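Local structure of arginase, mitochondrial (Medicago truncatula, 6VSS) at residues S65-P70 against E140-V145; G72-F77 against D159-F164; V119-I124 against N136-S141; V281-P286 against V310-P315. The protein hydrolyses L-arginine to urea and L-ornithine with two manganese ions per subunit, and also converts agmatine to putrescine. One frame throughout, in Å; residues are numbered along the deposited sequence.

Contact 1. Residues S65-P70 against E140-V145; sequences SLLGVP and ESVKLV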
loop_
_atom_site.group_PDB
_atom_site.type_symbol
_atom_site.label_atom_id
_atom_site.label_comp_id
_atom_site.label_asym_id
_atom_site.label_seq_id
_atom_site.Cartn_x
_atom_site.Cartn_y
_atom_site.Cartn_z
ATOM N N SER B 65 21.876 24.987 9.386
ATOM C CA SER B 65 20.647 25.604 9.934
ATOM C C SER B 65 19.487 25.403 8.955
ATOM O O SER B 65 19.574 25.884 7.779
ATOM C CB SER B 65 20.923 27.043 10.223
ATOM O OG SER B 65 22.111 27.087 10.995
ATOM N N LEU B 66 18.497 24.589 9.374
ATOM C CA LEU B 66 17.395 24.185 8.496
ATOM C C LEU B 66 16.467 25.376 8.336
ATOM O O LEU B 66 15.919 25.859 9.316
ATOM C CB LEU B 66 16.684 22.974 9.096
ATOM C CG LEU B 66 17.606 21.818 9.434
ATOM C CD1 LEU B 66 16.831 20.538 9.738
ATOM C CD2 LEU B 66 18.541 21.587 8.293
ATOM N N LEU B 67 16.252 25.776 7.099
ATOM C CA LEU B 67 15.177 26.709 6.672
ATOM C C LEU B 67 14.288 25.981 5.673
ATOM O O LEU B 67 14.785 25.595 4.592
ATOM C CB LEU B 67 15.845 27.972 6.102
ATOM C CG LEU B 67 14.901 29.080 5.674
ATOM C CD1 LEU B 67 14.429 29.869 6.889
ATOM C CD2 LEU B 67 15.562 29.999 4.661
ATOM N N GLY B 68 13.052 25.695 6.082
ATOM C CA GLY B 68 11.968 25.174 5.251
ATOM C C GLY B 68 11.413 26.237 4.314
ATOM O O GLY B 68 11.195 27.419 4.746
ATOM N N VAL B 69 11.229 25.827 3.051
ATOM C CA VAL B 69 10.483 26.614 2.030
ATOM C C VAL B 69 9.467 25.656 1.420
ATOM O O VAL B 69 9.756 24.997 0.415
ATOM C CB VAL B 69 11.453 27.234 1.017
ATOM C CG1 VAL B 69 10.719 28.161 0.073
ATOM C CG2 VAL B 69 12.615 27.938 1.710
ATOM N N PRO B 70 8.307 25.506 2.121
ATOM C CA PRO B 70 7.221 24.607 1.723
ATOM C C PRO B 70 6.388 25.175 0.558
ATOM O O PRO B 70 5.324 25.628 0.762
ATOM C CB PRO B 70 6.401 24.508 3.006
ATOM C CG PRO B 70 6.606 25.879 3.654
ATOM C CD PRO B 70 8.057 26.189 3.406
ATOM N N GLU B 140 15.392 36.919 1.365
ATOM C CA GLU B 140 15.551 37.646 2.656
ATOM C C GLU B 140 15.672 36.614 3.766
ATOM O O GLU B 140 16.571 36.737 4.584
ATOM C CB GLU B 140 14.370 38.557 2.931
ATOM C CG GLU B 140 14.238 39.706 1.957
ATOM C CD GLU B 140 15.438 40.625 1.847
ATOM O OE1 GLU B 140 16.153 40.785 2.853
ATOM O OE2 GLU B 140 15.675 41.156 0.742
ATOM N N SER B 141 14.833 35.574 3.752
ATOM C CA SER B 141 14.893 34.469 4.734
ATOM C C SER B 141 16.299 33.887 4.794
ATOM O O SER B 141 16.866 33.807 5.908
ATOM C CB SER B 141 13.860 33.438 4.445
ATOM O OG SER B 141 12.583 34.030 4.670
ATOM N N VAL B 142 16.862 33.547 3.646
ATOM C CA VAL B 142 18.242 32.991 3.571
ATOM C C VAL B 142 19.221 33.972 4.205
ATOM O O VAL B 142 20.016 33.525 5.009
ATOM C CB VAL B 142 18.648 32.608 2.132
ATOM C CG1 VAL B 142 20.091 32.157 2.089
ATOM C CG2 VAL B 142 17.743 31.523 1.544
ATOM N N LYS B 143 19.078 35.269 3.926
ATOM C CA LYS B 143 20.036 36.315 4.368
ATOM C C LYS B 143 19.972 36.469 5.890
ATOM O O LYS B 143 21.058 36.654 6.512
ATOM C CB LYS B 143 19.749 37.638 3.635
ATOM C CG LYS B 143 20.084 37.627 2.156
ATOM C CD LYS B 143 19.963 38.997 1.455
ATOM C CE LYS B 143 20.428 38.891 0.018
ATOM N NZ LYS B 143 20.307 40.160 -0.729
ATOM N N LEU B 144 18.759 36.376 6.456
ATOM C CA LEU B 144 18.523 36.434 7.912
ATOM C C LEU B 144 19.264 35.265 8.591
ATOM O O LEU B 144 19.848 35.538 9.643
ATOM C CB LEU B 144 17.015 36.483 8.228
ATOM C CG LEU B 144 16.302 37.794 7.836
ATOM C CD1 LEU B 144 14.790 37.665 7.851
ATOM C CD2 LEU B 144 16.709 38.962 8.755
ATOM N N VAL B 145 19.344 34.063 7.995
ATOM C CA VAL B 145 20.137 32.935 8.602
ATOM C C VAL B 145 21.640 33.244 8.470
ATOM O O VAL B 145 22.415 33.117 9.440
ATOM C CB VAL B 145 19.771 31.571 7.977
ATOM C CG1 VAL B 145 20.612 30.437 8.533
ATOM C CG2 VAL B 145 18.309 31.267 8.144
#

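Contact 2. Residues G72-F77 against D159-F164; sequences GHHSSF and DHSISF. With MN (manganese (II) ion), chain J.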
loop_
_atom_site.group_PDB
_atom_site.type_symbol
_atom_site.label_atom_id
_atom_site.label_comp_id
_atom_site.label_asym_id
_atom_site.label_seq_id
_atom_site.Cartn_x
_atom_site.Cartn_y
_atom_site.Cartn_z
ATOM N N GLY B 72 5.269 24.286 -3.490
ATOM C CA GLY B 72 5.015 23.235 -4.491
ATOM C C GLY B 72 4.435 23.817 -5.738
ATOM O O GLY B 72 4.344 23.064 -6.733
ATOM N N HIS B 73 4.098 25.118 -5.742
ATOM C CA HIS B 73 3.215 25.640 -6.818
ATOM C C HIS B 73 4.001 25.843 -8.133
ATOM O O HIS B 73 3.397 26.282 -9.131
ATOM C CB HIS B 73 2.421 26.858 -6.360
ATOM C CG HIS B 73 3.231 28.104 -6.215
ATOM N ND1 HIS B 73 3.977 28.348 -5.100
ATOM C CD2 HIS B 73 3.347 29.185 -7.024
ATOM C CE1 HIS B 73 4.576 29.516 -5.242
ATOM N NE2 HIS B 73 4.182 30.074 -6.421
ATOM N N HIS B 74 5.297 25.583 -8.137
ATOM C CA HIS B 74 6.159 25.785 -9.328
ATOM C C HIS B 74 6.375 24.437 -10.008
ATOM O O HIS B 74 7.019 24.417 -11.030
ATOM C CB HIS B 74 7.466 26.524 -8.935
ATOM C CG HIS B 74 7.244 27.975 -8.695
ATOM N ND1 HIS B 74 6.243 28.688 -9.350
ATOM C CD2 HIS B 74 7.829 28.850 -7.849
ATOM C CE1 HIS B 74 6.241 29.939 -8.943
ATOM N NE2 HIS B 74 7.196 30.066 -8.003
ATOM N N SER B 75 5.875 23.347 -9.433
ATOM C CA SER B 75 6.032 21.974 -9.975
ATOM C C SER B 75 5.142 21.817 -11.217
ATOM O O SER B 75 4.036 22.413 -11.276
ATOM C CB SER B 75 5.729 20.932 -8.940
ATOM O OG SER B 75 6.479 21.120 -7.759
ATOM N N SER B 76 5.591 21.009 -12.161
ATOM C CA SER B 76 4.961 20.805 -13.487
ATOM C C SER B 76 3.898 19.695 -13.391
ATOM O O SER B 76 2.955 19.725 -14.188
ATOM C CB SER B 76 6.046 20.469 -14.498
ATOM O OG SER B 76 6.999 19.590 -13.910
ATOM N N PHE B 77 4.009 18.781 -12.420
ATOM C CA PHE B 77 3.187 17.539 -12.390
ATOM C C PHE B 77 2.481 17.410 -11.042
ATOM O O PHE B 77 1.308 17.105 -11.062
ATOM C CB PHE B 77 4.078 16.346 -12.752
ATOM C CG PHE B 77 3.508 14.965 -12.539
ATOM C CD1 PHE B 77 2.501 14.478 -13.363
ATOM C CD2 PHE B 77 3.992 14.146 -11.521
ATOM C CE1 PHE B 77 1.983 13.207 -13.153
ATOM C CE2 PHE B 77 3.469 12.881 -11.319
ATOM C CZ PHE B 77 2.481 12.409 -12.140
ATOM N N ASP B 159 9.757 22.317 -3.999
ATOM C CA ASP B 159 10.197 21.970 -5.377
ATOM C C ASP B 159 11.458 22.749 -5.735
ATOM O O ASP B 159 11.916 23.648 -4.966
ATOM C CB ASP B 159 9.032 22.138 -6.324
ATOM C CG ASP B 159 8.767 23.578 -6.706
ATOM O OD1 ASP B 159 9.745 24.314 -6.743
ATOM O OD2 ASP B 159 7.556 23.898 -7.013
ATOM N N HIS B 160 12.070 22.386 -6.856
ATOM C CA HIS B 160 13.450 22.783 -7.115
ATOM C C HIS B 160 13.520 24.278 -7.430
ATOM O O HIS B 160 14.621 24.758 -7.392
ATOM C CB HIS B 160 14.111 21.857 -8.150
ATOM C CG HIS B 160 15.552 21.666 -7.839
ATOM N ND1 HIS B 160 16.291 20.584 -8.272
ATOM C CD2 HIS B 160 16.415 22.472 -7.189
ATOM C CE1 HIS B 160 17.520 20.697 -7.777
ATOM N NE2 HIS B 160 17.626 21.845 -7.150
ATOM N N SER B 161 12.413 24.975 -7.679
ATOM C CA SER B 161 12.376 26.421 -8.066
ATOM C C SER B 161 13.088 27.275 -7.012
ATOM O O SER B 161 13.626 28.409 -7.356
ATOM C CB SER B 161 10.963 26.911 -8.253
ATOM O OG SER B 161 10.204 26.752 -7.070
ATOM N N ILE B 162 13.086 26.786 -5.786
ATOM C CA ILE B 162 13.566 27.562 -4.613
ATOM C C ILE B 162 15.089 27.767 -4.714
ATOM O O ILE B 162 15.607 28.776 -4.194
ATOM C CB ILE B 162 13.124 26.878 -3.301
ATOM C CG1 ILE B 162 13.834 25.545 -3.098
ATOM C CG2 ILE B 162 11.616 26.718 -3.221
ATOM C CD1 ILE B 162 13.656 25.033 -1.748
ATOM N N SER B 163 15.822 26.919 -5.409
ATOM C CA SER B 163 17.305 27.008 -5.408
ATOM C C SER B 163 17.712 28.348 -6.034
ATOM O O SER B 163 18.699 28.916 -5.597
ATOM C CB SER B 163 17.939 25.858 -6.114
ATOM O OG SER B 163 17.738 24.618 -5.444
ATOM N N PHE B 164 16.926 28.880 -6.982
ATOM C CA PHE B 164 17.257 30.192 -7.610
ATOM C C PHE B 164 17.345 31.252 -6.522
ATOM O O PHE B 164 18.440 31.761 -6.287
ATOM C CB PHE B 164 16.329 30.585 -8.755
ATOM C CG PHE B 164 16.407 32.039 -9.127
ATOM C CD1 PHE B 164 17.622 32.638 -9.455
ATOM C CD2 PHE B 164 15.261 32.809 -9.216
ATOM C CE1 PHE B 164 17.685 33.989 -9.825
ATOM C CE2 PHE B 164 15.321 34.145 -9.620
ATOM C CZ PHE B 164 16.535 34.733 -9.904
HETATM MN MN MN J . 15.526 19.418 -9.959
HETATM O O HOH W 1 14.434 18.498 -11.449
#

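Contact 3. Residues V119-I124 against N136-S141; sequences VPIEEI and NVISES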
loop_
_atom_site.group_PDB
_atom_site.type_symbol
_atom_site.label_atom_id
_atom_site.label_comp_id
_atom_site.label_asym_id
_atom_site.label_seq_id
_atom_site.Cartn_x
_atom_site.Cartn_y
_atom_site.Cartn_z
ATOM N N VAL B 119 9.581 29.210 6.175
ATOM C CA VAL B 119 8.908 30.382 5.557
ATOM C C VAL B 119 7.462 29.976 5.269
ATOM O O VAL B 119 7.258 29.056 4.481
ATOM C CB VAL B 119 9.570 30.828 4.250
ATOM C CG1 VAL B 119 8.790 31.990 3.620
ATOM C CG2 VAL B 119 11.044 31.162 4.462
ATOM N N PRO B 120 6.464 30.701 5.834
ATOM C CA PRO B 120 5.035 30.404 5.652
ATOM C C PRO B 120 4.476 30.816 4.284
ATOM O O PRO B 120 3.720 31.830 4.124
ATOM C CB PRO B 120 4.382 31.214 6.780
ATOM C CG PRO B 120 5.291 32.405 6.954
ATOM C CD PRO B 120 6.688 31.872 6.694
ATOM N N ILE B 121 4.845 30.001 3.294
ATOM C CA ILE B 121 4.594 30.252 1.854
ATOM C C ILE B 121 3.078 30.390 1.618
ATOM O O ILE B 121 2.647 31.384 0.978
ATOM C CB ILE B 121 5.216 29.112 1.021
ATOM C CG1 ILE B 121 6.739 29.066 1.180
ATOM C CG2 ILE B 121 4.804 29.248 -0.440
ATOM C CD1 ILE B 121 7.441 30.344 0.712
ATOM N N GLU B 122 2.310 29.407 2.089
ATOM C CA GLU B 122 0.841 29.325 1.875
ATOM C C GLU B 122 0.190 30.629 2.366
ATOM O O GLU B 122 -0.563 31.251 1.608
ATOM C CB GLU B 122 0.281 28.066 2.563
ATOM C CG GLU B 122 -1.255 27.996 2.638
ATOM C CD GLU B 122 -1.922 26.704 3.170
ATOM O OE1 GLU B 122 -1.361 25.987 4.040
ATOM O OE2 GLU B 122 -3.058 26.423 2.750
ATOM N N GLU B 123 0.425 31.034 3.601
ATOM C CA GLU B 123 -0.207 32.253 4.183
ATOM C C GLU B 123 0.191 33.536 3.422
ATOM O O GLU B 123 -0.672 34.442 3.224
ATOM C CB GLU B 123 0.144 32.362 5.659
ATOM C CG GLU B 123 -0.394 31.207 6.492
ATOM C CD GLU B 123 0.557 30.020 6.676
ATOM O OE1 GLU B 123 1.585 29.930 5.938
ATOM O OE2 GLU B 123 0.251 29.148 7.541
ATOM N N ILE B 124 1.418 33.603 2.947
ATOM C CA ILE B 124 1.886 34.754 2.137
ATOM C C ILE B 124 1.219 34.736 0.765
ATOM O O ILE B 124 0.698 35.804 0.364
ATOM C CB ILE B 124 3.402 34.770 2.016
ATOM C CG1 ILE B 124 4.030 35.058 3.378
ATOM C CG2 ILE B 124 3.803 35.781 0.952
ATOM C CD1 ILE B 124 5.486 34.706 3.419
ATOM N N ASN B 136 11.671 36.985 -3.536
ATOM C CA ASN B 136 12.380 38.008 -2.733
ATOM C C ASN B 136 12.288 37.641 -1.252
ATOM O O ASN B 136 13.261 37.758 -0.559
ATOM C CB ASN B 136 11.822 39.401 -3.017
ATOM C CG ASN B 136 12.434 40.040 -4.246
ATOM O OD1 ASN B 136 13.392 39.534 -4.806
ATOM N ND2 ASN B 136 11.880 41.150 -4.682
ATOM N N VAL B 137 11.120 37.192 -0.811
ATOM C CA VAL B 137 10.901 36.822 0.612
ATOM C C VAL B 137 11.751 35.584 0.946
ATOM O O VAL B 137 12.301 35.524 2.067
ATOM C CB VAL B 137 9.406 36.582 0.906
ATOM C CG1 VAL B 137 9.238 35.778 2.178
ATOM C CG2 VAL B 137 8.626 37.893 0.980
ATOM N N ILE B 138 11.899 34.643 0.017
ATOM C CA ILE B 138 12.744 33.432 0.255
ATOM C C ILE B 138 14.212 33.878 0.399
ATOM O O ILE B 138 14.922 33.396 1.319
ATOM C CB ILE B 138 12.544 32.416 -0.874
ATOM C CG1 ILE B 138 11.164 31.748 -0.773
ATOM C CG2 ILE B 138 13.647 31.387 -0.854
ATOM C CD1 ILE B 138 10.677 31.128 -2.097
ATOM N N SER B 139 14.654 34.804 -0.447
ATOM C CA SER B 139 16.047 35.345 -0.414
ATOM C C SER B 139 16.300 36.025 0.940
ATOM O O SER B 139 17.388 35.815 1.521
ATOM C CB SER B 139 16.333 36.314 -1.551
ATOM O OG SER B 139 16.285 35.661 -2.811
ATOM N N GLU B 140 15.392 36.919 1.365
ATOM C CA GLU B 140 15.551 37.646 2.656
ATOM C C GLU B 140 15.672 36.614 3.766
ATOM O O GLU B 140 16.571 36.737 4.584
ATOM C CB GLU B 140 14.370 38.557 2.931
ATOM C CG GLU B 140 14.238 39.706 1.957
ATOM C CD GLU B 140 15.438 40.625 1.847
ATOM O OE1 GLU B 140 16.153 40.785 2.853
ATOM O OE2 GLU B 140 15.675 41.156 0.742
ATOM N N SER B 141 14.833 35.574 3.752
ATOM C CA SER B 141 14.893 34.469 4.734
ATOM C C SER B 141 16.299 33.887 4.794
ATOM O O SER B 141 16.866 33.807 5.908
ATOM C CB SER B 141 13.860 33.438 4.445
ATOM O OG SER B 141 12.583 34.030 4.670
#

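Contact 4. Residues V281-P286 against V310-P315; sequences VSHHEP and VVEYNP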
loop_
_atom_site.group_PDB
_atom_site.type_symbol
_atom_site.label_atom_id
_atom_site.label_comp_id
_atom_site.label_asym_id
_atom_site.label_seq_id
_atom_site.Cartn_x
_atom_site.Cartn_y
_atom_site.Cartn_z
ATOM N N VAL B 281 8.808 11.016 -4.796
ATOM C CA VAL B 281 9.146 12.215 -5.629
ATOM C C VAL B 281 8.033 12.418 -6.653
ATOM O O VAL B 281 7.348 11.426 -6.957
ATOM C CB VAL B 281 10.504 12.041 -6.350
ATOM C CG1 VAL B 281 11.655 11.930 -5.358
ATOM C CG2 VAL B 281 10.541 10.853 -7.286
ATOM N N SER B 282 7.915 13.601 -7.240
ATOM C CA SER B 282 6.969 13.885 -8.343
ATOM C C SER B 282 7.392 13.207 -9.670
ATOM O O SER B 282 6.500 12.712 -10.375
ATOM C CB SER B 282 6.801 15.402 -8.502
ATOM O OG SER B 282 6.178 15.959 -7.341
ATOM N N HIS B 283 8.674 13.129 -10.004
ATOM C CA HIS B 283 9.120 12.690 -11.346
ATOM C C HIS B 283 9.919 11.413 -11.179
ATOM O O HIS B 283 11.106 11.512 -11.051
ATOM C CB HIS B 283 9.956 13.805 -12.004
ATOM C CG HIS B 283 9.157 15.038 -12.166
ATOM N ND1 HIS B 283 8.357 15.248 -13.276
ATOM C CD2 HIS B 283 8.947 16.081 -11.331
ATOM C CE1 HIS B 283 7.715 16.402 -13.141
ATOM N NE2 HIS B 283 8.047 16.933 -11.945
ATOM N N HIS B 284 9.295 10.256 -11.217
ATOM C CA HIS B 284 10.032 8.970 -11.254
ATOM C C HIS B 284 10.886 8.891 -12.552
ATOM O O HIS B 284 10.326 9.053 -13.626
ATOM C CB HIS B 284 9.074 7.807 -11.115
ATOM C CG HIS B 284 8.472 7.677 -9.780
ATOM N ND1 HIS B 284 7.174 7.251 -9.604
ATOM C CD2 HIS B 284 8.951 7.892 -8.548
ATOM C CE1 HIS B 284 6.863 7.291 -8.336
ATOM N NE2 HIS B 284 7.943 7.638 -7.661
ATOM N N GLU B 285 12.208 8.677 -12.477
ATOM C CA GLU B 285 13.053 8.488 -13.698
ATOM C C GLU B 285 13.915 7.252 -13.483
ATOM O O GLU B 285 14.968 7.346 -12.872
ATOM C CB GLU B 285 13.961 9.702 -13.962
ATOM C CG GLU B 285 13.220 11.012 -14.117
ATOM C CD GLU B 285 12.477 11.194 -15.430
ATOM O OE1 GLU B 285 12.733 10.378 -16.354
ATOM O OE2 GLU B 285 11.624 12.163 -15.521
ATOM N N PRO B 286 13.522 6.059 -13.957
ATOM C CA PRO B 286 14.313 4.858 -13.670
ATOM C C PRO B 286 15.743 4.958 -14.200
ATOM O O PRO B 286 16.022 5.699 -15.149
ATOM C CB PRO B 286 13.537 3.710 -14.320
ATOM C CG PRO B 286 12.097 4.253 -14.336
ATOM C CD PRO B 286 12.244 5.753 -14.617
ATOM N N VAL B 310 17.984 20.432 0.032
ATOM C CA VAL B 310 17.416 19.103 -0.267
ATOM C C VAL B 310 15.966 19.313 -0.688
ATOM O O VAL B 310 15.223 19.793 0.143
ATOM C CB VAL B 310 17.560 18.148 0.914
ATOM C CG1 VAL B 310 16.992 16.779 0.546
ATOM C CG2 VAL B 310 19.020 18.040 1.320
ATOM N N VAL B 311 15.650 19.041 -1.972
ATOM C CA VAL B 311 14.387 19.404 -2.652
ATOM C C VAL B 311 13.711 18.186 -3.260
ATOM O O VAL B 311 14.398 17.183 -3.415
ATOM C CB VAL B 311 14.643 20.479 -3.705
ATOM C CG1 VAL B 311 15.240 21.702 -3.012
ATOM C CG2 VAL B 311 15.531 20.019 -4.837
ATOM N N GLU B 312 12.401 18.350 -3.496
ATOM C CA GLU B 312 11.561 17.503 -4.338
ATOM C C GLU B 312 11.246 16.194 -3.572
ATOM O O GLU B 312 10.573 15.336 -4.171
ATOM C CB GLU B 312 12.255 17.217 -5.683
ATOM C CG GLU B 312 12.320 18.393 -6.657
ATOM C CD GLU B 312 11.069 18.817 -7.400
ATOM O OE1 GLU B 312 11.013 20.018 -7.823
ATOM O OE2 GLU B 312 10.133 18.009 -7.506
ATOM N N TYR B 313 11.515 16.074 -2.255
ATOM C CA TYR B 313 10.827 15.023 -1.461
ATOM C C TYR B 313 9.315 15.353 -1.516
ATOM O O TYR B 313 8.939 16.485 -1.206
ATOM C CB TYR B 313 11.298 14.882 -0.009
ATOM C CG TYR B 313 10.419 13.963 0.802
ATOM C CD1 TYR B 313 10.000 12.742 0.298
ATOM C CD2 TYR B 313 9.992 14.295 2.084
ATOM C CE1 TYR B 313 9.200 11.883 1.046
ATOM C CE2 TYR B 313 9.150 13.469 2.819
ATOM C CZ TYR B 313 8.779 12.241 2.316
ATOM O OH TYR B 313 8.001 11.378 3.069
ATOM N N ASN B 314 8.490 14.369 -1.905
ATOM C CA ASN B 314 7.012 14.478 -2.005
ATOM C C ASN B 314 6.418 13.407 -1.103
ATOM O O ASN B 314 6.234 12.256 -1.499
ATOM C CB ASN B 314 6.615 14.328 -3.483
ATOM C CG ASN B 314 5.138 14.583 -3.711
ATOM O OD1 ASN B 314 4.358 14.492 -2.763
ATOM N ND2 ASN B 314 4.763 14.909 -4.952
ATOM N N PRO B 315 6.020 13.752 0.129
ATOM C CA PRO B 315 5.443 12.773 1.037
ATOM C C PRO B 315 4.105 12.175 0.576
ATOM O O PRO B 315 3.794 11.094 0.953
ATOM C CB PRO B 315 5.238 13.540 2.357
ATOM C CG PRO B 315 5.516 14.978 2.079
ATOM C CD PRO B 315 6.127 15.094 0.706
HETATM O O HOH W 2 8.784 16.205 -6.133
HETATM O O HOH W 3 10.645 14.987 -8.645
#

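Contact 1. Residues S65-P70 against E140-V145
S141, V142 and V145 meet S65 and L67 from one turn of helix, and the shortest polar bond holding that turn together runs from L144 N to E140 O, 2.9 Å; the next, V145 N to S141 O, ties together the two helix residues that flank the leucine. L67 carries the contact. Its CG stands anti to the backbone N (chi1 -177°), which sends the fork of the side chain out from the strand toward the helix, and the two methyls then part company. CD2 comes in over the backbone, 3.8 Å from S141 CB and 3.9 Å from V142 N, and also meets V142 CG2 at 4.1 Å. CD1 leans the other way along the helix, to V145 CG2 at 4.3 Å. Strand 63-69 and helix 131-146 run antiparallel here, their local axes 168° apart and 10.0 Å from each other at closest approach. The helix belongs to the beta-alpha-beta crossover from strand 113-118 to strand 151-157, and since strand 63-69 lies between those two in the parallel sheet, the crossing helix packs on it. Two residues before the leucine, S65 touches with carbon and not with oxygen: its CB sits 3.8 Å from V145 CG1, while OG is hydrogen-bonded to T63 O. V145 thus uses both branches, CG1 for the serine and CG2 for the leucine, and it also leans on L151 of the adjoining strand. On the side of the long helix 25-57, I43 packs against L67 and L40 against S141.

Contact 2. Residues G72-F77 against D159-F164
D159 reaches into the type I turn G72-S75 with one carboxylate oxygen and keeps the other for S161, in its own segment. OD2 lies 3.0 Å from H74 N, a weak bond bent to 130°, and 3.1 Å from S75 OG, whose proton could go to G72 O instead. OD1 takes S161 N at 2.9 Å, almost in line with its C-O bond, closing an Asx turn; S161 OG also bonds to it on the syn side, so close that the exact length is doubtful. Holding CG between the backbone N and carbonyl carbon (chi1 79°) lets the carboxylate bridge the two segments. H74 completes the trio: its ring edge brings CD2 to within 3.3 Å of S161 OG, which lies in the ring plane, while CE1 of H73 sits over one ring face. Replacing D159 with a leucine would probably leave H74 N and the S161 donors without their acceptor and free the turn to shift. Next along the chain, H160 ND1 binds manganese at 2.2 Å, with D184, D188, D269 and water 1 as further ligands. The carboxylate thus ties the loop carrying the L-ornithine-binding S76 to the turn that presents H160, and probably helps to position that metal ligand.

Contact 3. Residues V119-I124 against N136-S141
V137 meets V119 and I124 with its side chain, and the flat group behind it is its peptide carbonyl. S141 supplies both donors to V137 O: its OG and its N reach the oxygen from opposite faces of the carbonyl plane. The OG bond is 3.0 Å long, with the donor tilted 28° from that plane and the C=O...OG angle at 147°. On the hydroxyl group pinned this way packs V119 CG2, 3.3 Å from S141 OG and 3.6 Å from S141 CB. The other branch of V119 is CG1, anti to the backbone N at chi1 177°; it meets V137 CG1 at 4.1 Å, the two valines crossing at a slant. That same V137 methyl also receives I124 CD1 at 4.1 Å, so one branch serves two partners from the facing segment. One turn earlier, I121 folds its chain to bring CD1 to 4.2 Å from I138 CG1. P120 is the centre of an inverse gamma turn and the N-cap of helix 121-125, and I124 N bonds back to P120 O at 3.1 Å. Both helices lie on the crossover from strand 113-118 to strand 151-157, so this contact folds the connection against itself. Strand 63-69 lies beneath it, with V69 touching both I121 and I138, and the short helix also faces the third subunit, where E122 forms a salt bridge with R89 of that chain. Between the two segments the joining is aliphatic: S141 spends its hydrogen bond on its own helix, so shape rather than polar pairing sets the fit.

Contact 4. Residues V281-P286 against V310-P315
V281 packs on N314 CB with its CA (3.9 Å) and on the E312 carbonyl with CG1 (3.8 Å to O). S282 follows and does the polar work. N314 ND2 gives its OG a hydrogen bond of 3.0 Å at 149°, with the serine oxygen close to the amide plane, and the same OG is hydrogen-bonded to H78 O. N314 reaches it by setting CG anti to the backbone N (chi1 -173°). With a valine at N314 the S282 hydroxyl would probably lose its amide donor and be held less firmly in rotation. S282 N donates to water 2 at 3.0 Å, and this water also lies 2.6 Å from E312 OE2. This happens where strand 305-311 ends, at the carboxyl edge of the parallel sheet, the usual place for the active site in an alpha/beta fold. E312, inferred to bind substrate, stands there, its OE1 bonded to H160 N and H200 ND1. H283 N donates to water 3, itself 3.3 Å from E312 OE2, and the ring turns its edge toward that carboxylate oxygen, with CD2 4.4 Å away. H283 ND1 bonds to S96 O of the second subunit, a residue that binds L-ornithine.

Contacts 1 and 3 form one block: their centres are about 9 Å apart, both use helix 131-146, and G68 O probably accepts a hydrogen bond from V119 N. Contacts 2 and 4 form another, about 11 Å apart between centres, joined by a probable bond from H160 N to E312 OE1. V69 against I162 connects contact 1 to contact 2. Along the chain, contact 3 falls within the span that contact 2 closes, the segments of contacts 1 and 2 alternate, and contact 4 comes last. Contacts 1 and 4 reach the same parallel sheet but do not touch, so the helix packing is linked to the manganese site through contact 2.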